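Local atomic coordinates of long-chain-fatty-acid--CoA ligase FadD13 (Mycobacterium tuberculosis CDC1551, PDB entry 5ZRN), a protein that belongs to the AMP-binding enzyme family of the ANL clan and, in this model, holds 5'-O-{[(1R)-1-hydroxydodecyl]sulfamoyl}adenosine in a pocket. Residues 19-24 against 223-228; 44-49 against 72-77; 301-306 against 378-383. One frame throughout, in Å; residues are numbered along the deposited sequence.

Interaction 1: 19-24 against 223-228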
loop_
_atom_site.group_PDB
_atom_site.type_symbol
_atom_site.label_atom_id
_atom_site.label_comp_id
_atom_site.label_asym_id
_atom_site.label_seq_id
_atom_site.Cartn_x
_atom_site.Cartn_y
_atom_site.Cartn_z
ATOM N N GLN A 19 -19.357 4.443 -6.351
ATOM C CA GLN A 19 -18.938 3.213 -5.695
ATOM C C GLN A 19 -17.465 3.298 -5.343
ATOM O O GLN A 19 -16.625 3.498 -6.217
ATOM C CB GLN A 19 -19.203 2.010 -6.599
ATOM C CG GLN A 19 -20.634 1.471 -6.493
ATOM C CD GLN A 19 -20.994 0.544 -7.642
ATOM O OE1 GLN A 19 -20.189 -0.294 -8.062
ATOM N NE2 GLN A 19 -22.212 0.683 -8.149
ATOM N N ALA A 20 -17.164 3.137 -4.057
ATOM C CA ALA A 20 -15.795 3.229 -3.558
ATOM C C ALA A 20 -15.168 1.897 -3.192
ATOM O O ALA A 20 -14.000 1.655 -3.481
ATOM C CB ALA A 20 -15.753 4.163 -2.343
ATOM N N TYR A 21 -15.945 1.036 -2.547
ATOM C CA TYR A 21 -15.444 -0.261 -2.120
ATOM C C TYR A 21 -16.426 -1.365 -2.513
ATOM O O TYR A 21 -17.571 -1.381 -2.062
ATOM C CB TYR A 21 -15.255 -0.244 -0.604
ATOM C CG TYR A 21 -14.383 -1.354 -0.068
ATOM C CD1 TYR A 21 -12.997 -1.240 -0.074
ATOM C CD2 TYR A 21 -14.947 -2.513 0.457
ATOM C CE1 TYR A 21 -12.193 -2.252 0.434
ATOM C CE2 TYR A 21 -14.157 -3.533 0.966
ATOM C CZ TYR A 21 -12.781 -3.399 0.955
ATOM O OH TYR A 21 -11.996 -4.407 1.473
ATOM N N VAL A 22 -15.968 -2.288 -3.349
ATOM C CA VAL A 22 -16.794 -3.397 -3.815
ATOM C C VAL A 22 -16.147 -4.745 -3.477
ATOM O O VAL A 22 -15.115 -5.105 -4.053
ATOM C CB VAL A 22 -17.001 -3.306 -5.343
ATOM C CG1 VAL A 22 -17.570 -4.605 -5.877
ATOM C CG2 VAL A 22 -17.927 -2.151 -5.666
ATOM N N GLU A 23 -16.762 -5.491 -2.558
ATOM C CA GLU A 23 -16.227 -6.791 -2.139
ATOM C C GLU A 23 -17.260 -7.907 -2.293
ATOM O O GLU A 23 -17.996 -8.229 -1.358
ATOM C CB GLU A 23 -15.763 -6.713 -0.680
ATOM C CG GLU A 23 -14.794 -7.800 -0.284
ATOM C CD GLU A 23 -14.125 -7.516 1.039
ATOM O OE1 GLU A 23 -14.784 -7.652 2.085
ATOM O OE2 GLU A 23 -12.936 -7.144 1.035
ATOM N N PRO A 24 -17.313 -8.525 -3.479
ATOM C CA PRO A 24 -18.256 -9.606 -3.775
ATOM C C PRO A 24 -18.314 -10.729 -2.744
ATOM O O PRO A 24 -19.345 -10.937 -2.109
ATOM C CB PRO A 24 -17.794 -10.096 -5.143
ATOM C CG PRO A 24 -17.287 -8.835 -5.774
ATOM C CD PRO A 24 -16.469 -8.239 -4.650
ATOM N N VAL A 223 -11.628 6.273 -7.826
ATOM C CA VAL A 223 -11.722 4.955 -8.432
ATOM C C VAL A 223 -12.525 4.035 -7.521
ATOM O O VAL A 223 -12.532 4.207 -6.301
ATOM C CB VAL A 223 -10.325 4.326 -8.629
ATOM C CG1 VAL A 223 -10.465 2.854 -9.033
ATOM C CG2 VAL A 223 -9.548 5.092 -9.684
ATOM N N THR A 224 -13.211 3.067 -8.123
ATOM C CA THR A 224 -13.987 2.086 -7.369
ATOM C C THR A 224 -13.053 0.907 -7.075
ATOM O O THR A 224 -12.637 0.188 -7.981
ATOM C CB THR A 224 -15.193 1.584 -8.184
ATOM O OG1 THR A 224 -16.074 2.681 -8.451
ATOM C CG2 THR A 224 -15.954 0.506 -7.414
ATOM N N LEU A 225 -12.700 0.719 -5.812
ATOM C CA LEU A 225 -11.812 -0.375 -5.461
ATOM C C LEU A 225 -12.568 -1.707 -5.475
ATOM O O LEU A 225 -13.605 -1.849 -4.824
ATOM C CB LEU A 225 -11.189 -0.137 -4.074
ATOM C CG LEU A 225 -9.815 -0.790 -3.866
ATOM C CD1 LEU A 225 -8.815 -0.154 -4.817
ATOM C CD2 LEU A 225 -9.337 -0.606 -2.435
ATOM N N ILE A 226 -12.073 -2.662 -6.257
ATOM C CA ILE A 226 -12.683 -3.981 -6.310
ATOM C C ILE A 226 -11.772 -4.876 -5.462
ATOM O O ILE A 226 -10.623 -5.141 -5.821
ATOM C CB ILE A 226 -12.763 -4.524 -7.741
ATOM C CG1 ILE A 226 -13.470 -3.509 -8.645
ATOM C CG2 ILE A 226 -13.552 -5.832 -7.757
ATOM C CD1 ILE A 226 -14.895 -3.178 -8.238
ATOM N N SER A 227 -12.296 -5.327 -4.328
ATOM C CA SER A 227 -11.531 -6.143 -3.404
ATOM C C SER A 227 -11.660 -7.652 -3.486
ATOM O O SER A 227 -12.766 -8.199 -3.502
ATOM C CB SER A 227 -11.862 -5.734 -1.971
ATOM O OG SER A 227 -11.329 -6.672 -1.058
ATOM N N MET A 228 -10.514 -8.320 -3.536
ATOM C CA MET A 228 -10.469 -9.771 -3.522
ATOM C C MET A 228 -9.602 -10.069 -2.302
ATOM O O MET A 228 -8.380 -10.222 -2.409
ATOM C CB MET A 228 -9.824 -10.342 -4.788
ATOM C CG MET A 228 -9.683 -11.864 -4.729
ATOM S SD MET A 228 -9.414 -12.719 -6.303
ATOM C CE MET A 228 -11.016 -13.490 -6.545
#

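Interaction 2: 44-49 against 72-77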
loop_
_atom_site.group_PDB
_atom_site.type_symbol
_atom_site.label_atom_id
_atom_site.label_comp_id
_atom_site.label_asym_id
_atom_site.label_seq_id
_atom_site.Cartn_x
_atom_site.Cartn_y
_atom_site.Cartn_z
ATOM N N ASP A 44 -14.390 7.876 15.862
ATOM C CA ASP A 44 -15.060 7.984 17.159
ATOM C C ASP A 44 -14.643 6.816 18.064
ATOM O O ASP A 44 -14.339 7.013 19.241
ATOM C CB ASP A 44 -16.579 7.976 16.966
ATOM C CG ASP A 44 -17.330 8.499 18.177
ATOM O OD1 ASP A 44 -18.496 8.093 18.371
ATOM O OD2 ASP A 44 -16.771 9.325 18.928
ATOM N N VAL A 45 -14.634 5.607 17.500
ATOM C CA VAL A 45 -14.251 4.396 18.225
ATOM C C VAL A 45 -12.836 4.518 18.776
ATOM O O VAL A 45 -12.592 4.269 19.955
ATOM C CB VAL A 45 -14.304 3.145 17.313
ATOM C CG1 VAL A 45 -13.698 1.953 18.027
ATOM C CG2 VAL A 45 -15.748 2.831 16.938
ATOM N N LEU A 46 -11.902 4.893 17.911
ATOM C CA LEU A 46 -10.509 5.058 18.316
ATOM C C LEU A 46 -10.361 6.099 19.429
ATOM O O LEU A 46 -9.595 5.905 20.373
ATOM C CB LEU A 46 -9.660 5.457 17.107
ATOM C CG LEU A 46 -9.632 4.384 16.013
ATOM C CD1 LEU A 46 -8.889 4.894 14.789
ATOM C CD2 LEU A 46 -8.972 3.143 16.562
ATOM N N THR A 47 -11.099 7.200 19.322
ATOM C CA THR A 47 -11.034 8.247 20.336
ATOM C C THR A 47 -11.464 7.695 21.685
ATOM O O THR A 47 -10.825 7.936 22.704
ATOM C CB THR A 47 -11.948 9.440 19.980
ATOM O OG1 THR A 47 -11.486 10.055 18.770
ATOM C CG2 THR A 47 -11.936 10.474 21.099
ATOM N N ALA A 48 -12.555 6.946 21.687
ATOM C CA ALA A 48 -13.053 6.377 22.926
ATOM C C ALA A 48 -12.067 5.345 23.453
ATOM O O ALA A 48 -12.071 5.032 24.638
ATOM C CB ALA A 48 -14.430 5.741 22.704
ATOM N N LEU A 49 -11.230 4.814 22.566
ATOM C CA LEU A 49 -10.230 3.830 22.963
ATOM C C LEU A 49 -8.984 4.539 23.482
ATOM O O LEU A 49 -7.991 3.902 23.813
ATOM C CB LEU A 49 -9.860 2.933 21.778
ATOM C CG LEU A 49 -10.453 1.523 21.631
ATOM C CD1 LEU A 49 -11.464 1.211 22.716
ATOM C CD2 LEU A 49 -11.077 1.414 20.256
ATOM N N TYR A 72 -8.176 5.434 7.673
ATOM C CA TYR A 72 -8.670 6.730 7.201
ATOM C C TYR A 72 -9.151 7.485 8.431
ATOM O O TYR A 72 -8.915 8.680 8.578
ATOM C CB TYR A 72 -9.839 6.576 6.214
ATOM C CG TYR A 72 -9.433 6.466 4.758
ATOM C CD1 TYR A 72 -8.648 7.447 4.157
ATOM C CD2 TYR A 72 -9.851 5.392 3.974
ATOM C CE1 TYR A 72 -8.283 7.364 2.806
ATOM C CE2 TYR A 72 -9.495 5.295 2.626
ATOM C CZ TYR A 72 -8.711 6.283 2.048
ATOM O OH TYR A 72 -8.347 6.187 0.719
ATOM N N GLY A 73 -9.835 6.773 9.318
ATOM C CA GLY A 73 -10.308 7.396 10.540
ATOM C C GLY A 73 -9.107 7.812 11.374
ATOM O O GLY A 73 -9.093 8.892 11.965
ATOM N N ALA A 74 -8.089 6.959 11.422
ATOM C CA ALA A 74 -6.898 7.281 12.184
ATOM C C ALA A 74 -6.296 8.557 11.608
ATOM O O ALA A 74 -5.850 9.443 12.349
ATOM C CB ALA A 74 -5.900 6.156 12.089
ATOM N N ALA A 75 -6.286 8.634 10.278
ATOM C CA ALA A 75 -5.749 9.779 9.560
ATOM C C ALA A 75 -6.447 11.078 9.964
ATOM O O ALA A 75 -5.790 12.106 10.155
ATOM C CB ALA A 75 -5.879 9.555 8.042
ATOM N N LYS A 76 -7.772 11.036 10.101
ATOM C CA LYS A 76 -8.508 12.233 10.492
ATOM C C LYS A 76 -8.170 12.679 11.905
ATOM O O LYS A 76 -8.333 13.842 12.251
ATOM C CB LYS A 76 -10.020 12.003 10.378
ATOM C CG LYS A 76 -10.491 11.825 8.948
ATOM C CD LYS A 76 -12.011 11.779 8.830
ATOM C CE LYS A 76 -12.415 11.668 7.359
ATOM N NZ LYS A 76 -13.888 11.601 7.157
ATOM N N LEU A 77 -7.687 11.751 12.722
ATOM C CA LEU A 77 -7.348 12.047 14.107
ATOM C C LEU A 77 -5.891 12.439 14.297
ATOM O O LEU A 77 -5.521 12.977 15.344
ATOM C CB LEU A 77 -7.632 10.821 14.979
ATOM C CG LEU A 77 -8.994 10.579 15.624
ATOM C CD1 LEU A 77 -10.113 11.085 14.753
ATOM C CD2 LEU A 77 -9.121 9.090 15.892
#

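Interaction 3: 301-306 against 378-383. With JSA (5'-O-{[(1R)-1-hydroxydodecyl]sulfamoyl}adenosine), chain C.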
loop_
_atom_site.group_PDB
_atom_site.type_symbol
_atom_site.label_atom_id
_atom_site.label_comp_id
_atom_site.label_asym_id
_atom_site.label_seq_id
_atom_site.Cartn_x
_atom_site.Cartn_y
_atom_site.Cartn_z
ATOM N N TYR A 301 9.193 -0.431 -9.890
ATOM C CA TYR A 301 10.243 -0.735 -8.930
ATOM C C TYR A 301 10.076 0.257 -7.796
ATOM O O TYR A 301 10.034 1.471 -8.026
ATOM C CB TYR A 301 11.615 -0.547 -9.556
ATOM C CG TYR A 301 12.724 -0.317 -8.545
ATOM C CD1 TYR A 301 13.282 -1.376 -7.825
ATOM C CD2 TYR A 301 13.244 0.964 -8.343
ATOM C CE1 TYR A 301 14.338 -1.160 -6.937
ATOM C CE2 TYR A 301 14.291 1.188 -7.467
ATOM C CZ TYR A 301 14.839 0.127 -6.767
ATOM O OH TYR A 301 15.895 0.363 -5.911
ATOM N N ALA A 302 9.982 -0.259 -6.576
ATOM C CA ALA A 302 9.796 0.583 -5.408
ATOM C C ALA A 302 10.177 -0.153 -4.134
ATOM O O ALA A 302 10.465 -1.362 -4.147
ATOM C CB ALA A 302 8.341 1.041 -5.325
ATOM N N LEU A 303 10.177 0.593 -3.034
ATOM C CA LEU A 303 10.508 0.056 -1.727
ATOM C C LEU A 303 9.483 0.575 -0.748
ATOM O O LEU A 303 8.686 1.453 -1.080
ATOM C CB LEU A 303 11.883 0.531 -1.273
ATOM C CG LEU A 303 13.130 0.145 -2.060
ATOM C CD1 LEU A 303 13.147 0.835 -3.428
ATOM C CD2 LEU A 303 14.346 0.560 -1.241
ATOM N N THR A 304 9.510 0.035 0.464
ATOM C CA THR A 304 8.598 0.465 1.508
ATOM C C THR A 304 8.964 1.908 1.836
ATOM O O THR A 304 8.105 2.756 2.037
ATOM C CB THR A 304 8.771 -0.404 2.755
ATOM O OG1 THR A 304 8.416 -1.752 2.433
ATOM C CG2 THR A 304 7.885 0.087 3.881
ATOM N N GLU A 305 10.263 2.167 1.858
ATOM C CA GLU A 305 10.797 3.486 2.139
ATOM C C GLU A 305 10.344 4.558 1.145
ATOM O O GLU A 305 10.340 5.744 1.477
ATOM C CB GLU A 305 12.319 3.422 2.154
ATOM C CG GLU A 305 12.931 2.682 3.348
ATOM C CD GLU A 305 12.989 1.167 3.189
ATOM O OE1 GLU A 305 13.837 0.553 3.878
ATOM O OE2 GLU A 305 12.202 0.592 2.405
ATOM N N SER A 306 9.978 4.153 -0.072
ATOM C CA SER A 306 9.526 5.106 -1.082
ATOM C C SER A 306 8.009 5.079 -1.207
ATOM O O SER A 306 7.442 5.574 -2.180
ATOM C CB SER A 306 10.172 4.816 -2.443
ATOM O OG SER A 306 9.768 3.557 -2.942
ATOM N N PHE A 378 18.002 9.238 -0.839
ATOM C CA PHE A 378 17.820 7.999 -0.096
ATOM C C PHE A 378 18.514 6.837 -0.789
ATOM O O PHE A 378 18.236 6.539 -1.948
ATOM C CB PHE A 378 16.341 7.659 0.029
ATOM C CG PHE A 378 16.089 6.284 0.577
ATOM C CD1 PHE A 378 16.097 6.055 1.947
ATOM C CD2 PHE A 378 15.853 5.216 -0.281
ATOM C CE1 PHE A 378 15.870 4.783 2.451
ATOM C CE2 PHE A 378 15.625 3.943 0.210
ATOM C CZ PHE A 378 15.632 3.728 1.578
ATOM N N ARG A 379 19.400 6.170 -0.062
ATOM C CA ARG A 379 20.137 5.033 -0.594
ATOM C C ARG A 379 19.304 3.763 -0.432
ATOM O O ARG A 379 19.045 3.315 0.682
ATOM C CB ARG A 379 21.467 4.921 0.141
ATOM C CG ARG A 379 22.287 6.196 0.029
ATOM C CD ARG A 379 23.518 6.165 0.900
ATOM N NE ARG A 379 24.313 4.965 0.679
ATOM C CZ ARG A 379 25.479 4.724 1.268
ATOM N NH1 ARG A 379 25.989 5.608 2.115
ATOM N NH2 ARG A 379 26.130 3.593 1.016
ATOM N N THR A 380 18.885 3.190 -1.555
ATOM C CA THR A 380 18.049 1.993 -1.551
ATOM C C THR A 380 18.769 0.713 -1.156
ATOM O O THR A 380 18.134 -0.255 -0.734
ATOM C CB THR A 380 17.446 1.739 -2.928
ATOM O OG1 THR A 380 18.491 1.367 -3.833
ATOM C CG2 THR A 380 16.748 2.985 -3.443
ATOM N N GLY A 381 20.090 0.709 -1.306
ATOM C CA GLY A 381 20.854 -0.479 -0.991
ATOM C C GLY A 381 20.853 -1.424 -2.181
ATOM O O GLY A 381 21.353 -2.547 -2.088
ATOM N N ASP A 382 20.282 -0.973 -3.299
ATOM C CA ASP A 382 20.228 -1.777 -4.522
ATOM C C ASP A 382 21.224 -1.286 -5.563
ATOM O O ASP A 382 21.327 -0.089 -5.830
ATOM C CB ASP A 382 18.827 -1.758 -5.139
ATOM C CG ASP A 382 17.821 -2.536 -4.323
ATOM O OD1 ASP A 382 18.148 -3.661 -3.891
ATOM O OD2 ASP A 382 16.699 -2.028 -4.126
ATOM N N ILE A 383 21.962 -2.223 -6.144
ATOM C CA ILE A 383 22.947 -1.903 -7.166
ATOM C C ILE A 383 22.275 -1.925 -8.524
ATOM O O ILE A 383 21.444 -2.791 -8.798
ATOM C CB ILE A 383 24.086 -2.922 -7.178
ATOM C CG1 ILE A 383 24.834 -2.871 -5.848
ATOM C CG2 ILE A 383 25.030 -2.628 -8.319
ATOM C CD1 ILE A 383 25.428 -1.511 -5.539
HETATM C C4 JSA C . 12.641 -5.122 -7.294
HETATM C C5 JSA C . 11.604 -4.590 -8.046
HETATM C C6 JSA C . 11.655 -4.728 -9.428
HETATM N N9 JSA C . 12.361 -4.884 -6.016
HETATM C C2 JSA C . 13.671 -5.852 -9.230
HETATM C C12 JSA C . 3.866 4.857 -9.953
HETATM C C11 JSA C . 3.513 3.379 -9.779
HETATM C C10 JSA C . 4.656 2.625 -9.099
HETATM C "C9'" JSA C . 4.321 1.144 -8.913
HETATM C "C8'" JSA C . 5.443 0.436 -8.152
HETATM C "C7'" JSA C . 5.112 -1.029 -7.865
HETATM C "C6'" JSA C . 6.195 -1.645 -6.977
HETATM C "C5'" JSA C . 5.905 -3.110 -6.645
HETATM C "C4'" JSA C . 6.977 -3.661 -5.702
HETATM C "C3'" JSA C . 6.953 -2.917 -4.365
HETATM C "C2'" JSA C . 8.182 -3.241 -3.514
HETATM C "C1'" JSA C . 8.122 -2.458 -2.201
HETATM O O1 JSA C . 7.103 -3.021 -1.370
HETATM N N8 JSA C . 9.413 -2.504 -1.499
HETATM S S1 JSA C . 9.712 -3.968 -0.845
HETATM O O2P JSA C . 8.661 -4.941 -1.288
HETATM O O1P JSA C . 9.696 -3.853 0.650
HETATM O "O5'" JSA C . 10.998 -4.418 -1.279
HETATM C C5A JSA C . 11.846 -3.525 -2.006
HETATM C C4A JSA C . 12.907 -4.289 -2.801
HETATM O "O4'" JSA C . 12.313 -5.242 -3.698
HETATM C C3A JSA C . 13.695 -3.349 -3.712
HETATM O "O3'" JSA C . 14.706 -2.692 -2.943
HETATM C C2A JSA C . 14.347 -4.405 -4.601
HETATM O "O2'" JSA C . 15.362 -5.095 -3.867
HETATM C C1A JSA C . 13.161 -5.339 -4.857
HETATM C C8 JSA C . 11.205 -4.225 -5.965
HETATM N N7 JSA C . 10.738 -4.044 -7.198
HETATM N N3 JSA C . 13.656 -5.743 -7.913
HETATM N N1 JSA C . 12.699 -5.363 -9.979
HETATM N N6 JSA C . 10.680 -4.248 -10.195
#

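Interaction 1: 19-24 against 223-228
Val22 lies beside Ile226 in a pair of parallel strands, 19-23 and 224-227, and its backbone bonds to the two residues that flank this partner. Val22 N donates to Leu225 O over 2.8 Å, with a C=O...N angle of 178°, while Val22 O accepts from Ser227 N, also at 2.8 Å. One step earlier Leu225 N reaches Ala20 O at 2.8 Å from well above the carbonyl plane. On the face that carries Val22 and Ile226, Ile226 CD1 rests on Val22 CB at 3.6 Å, the two side chains running alongside one another, and Val22 CG2 meets the methyl CG2 of Thr224 at 3.7 Å. Near the ends of the strands Ser227 OG, turned anti to its own N (chi1 169°), donates to the anti lone pair of Glu23 OE2 at 2.7 Å. Tyr21 OH donates to Glu23 OE2 at 2.9 Å, from above the carboxylate plane. With Thr26 bonded to OE1, both carboxylate oxygens are held, which restrains the buried group's rotation. Further out, strand 28-31 flanks 19-23 through a classic beta bulge, Ala20 and Tyr21 both facing Met30. Strand 199-202 borders 224-227, and helices 32-48 and 209-221 pack on Tyr21 and Leu225 respectively.

Interaction 2: 44-49 against 72-77
Leu46 and Leu77 meet where the short helical segments 44-48 and 72-77 cross at -63° with their axes 9.7 Å apart, the CA atoms of Leu46 and Ala74 being the nearest pair. The end of helix 32-48 here packs on the end of helix 65-77, both within the AMP-binding family region, and both leucines point across. Leu46 CG stands anti to the carbonyl carbon (chi1 -63°) and the chain then runs extended (chi2 174°); together the two torsions carry the CD1 branch over the backbone of the other helix, where it lies 4.0 Å from Ala74 N. The same methyl touches the Ala74 side chain, CD1 to CB, at 4.2 Å, so the branch end packs on the main chain and the small residue together. Leu77 answers from the last turn of its helix: its CD2 comes to Leu46 CB at 3.9 Å, nearer the root of the leucine than its tip. That one methyl also lies 3.8 Å from Thr47 OG1, the threonine and leucine side chains crossing at a slant. The hydroxyl is not left to the hydrocarbon alone, because Thr47 OG1 bonds to Ala43 O in its own helix. Between the segments, attraction is thus dispersive and non-directional, resting on Leu46 against Ala74 and Leu77, while Lys76 NZ, salt-bridged to Glu148, supplies directional bonds to Asn36 and Asn40 of helix 32-48.

Interaction 3: 301-306 against 378-383
The ribose end of the nucleoside pocket in this ANL-clan fold is built where Tyr301 meets Asp382, bringing together two sequence elements well known in the family: the Tyr-Ala-Leu-Thr-Glu run at 301-305 and the Thr-Gly-Asp run at 380-382. Tyr301 OH donates to the anti lone pair of Asp382 OD2 at 3.1 Å, and the acceptor lies at the edge of the phenol ring, with ring and carboxylate planes 63° apart. The other carboxylate oxygen, Asp382 OD1, accepts from O2' of the bound 5'-O-{[(1R)-1-hydroxydodecyl]sulfamoyl}adenosine at 3.1 Å. O3' of the ligand approaches OD2, although the modelled separation is too short to be trusted in detail. Arg397 forms a salt bridge with OD1, so a second-shell charge probably helps to orient the carboxylate towards the ribose. Tyr301 also borders the base, its CD1 lying 3.6 Å from C5 of the ligand. Beyond this polar layer the contact turns apolar. Leu303 CD2 touches Thr380 CB at 3.7 Å, the side chains crossing at about a right angle, and the same methyl lies in the plane of the Phe378 ring, 3.9 Å from CE2. Glu305 CB packs obliquely on that ring at 3.4 Å from CZ, while its carboxylate is bonded through OE1 to Tyr362. The contact thus joins the end of strand 296-302, in the large mixed sheet, to strand 377-380 of an antiparallel sheet and to the chain beyond its corner at Gly381. The corner itself is held by an ST turn: Thr380 OG1, set between its backbone N and carbonyl carbon (chi1 68°), accepts from Asp382 N at 3.0 Å and is also bonded to Val351 O.

How the interactions relate
Interaction 2 is nested within the long loop that interaction 1 closes, and interaction 3 follows both along the chain. The centres of interactions 1 and 2 are 23 Å apart, and helix 32-48 connects them: it contributes residues 44-48 to interaction 2 and packs on Tyr21 of interaction 1. Interactions 1 and 3 reach the same mixed sheet, through strands 19-23 and 224-227 near one edge and strand 296-302 towards the other, with nearest atoms about 17 Å apart. Interaction 3 lies across the chain's centre from the other two. A single sheet thus extends from a region of strand and helix packing to the ligand pocket, which only interaction 3 enters.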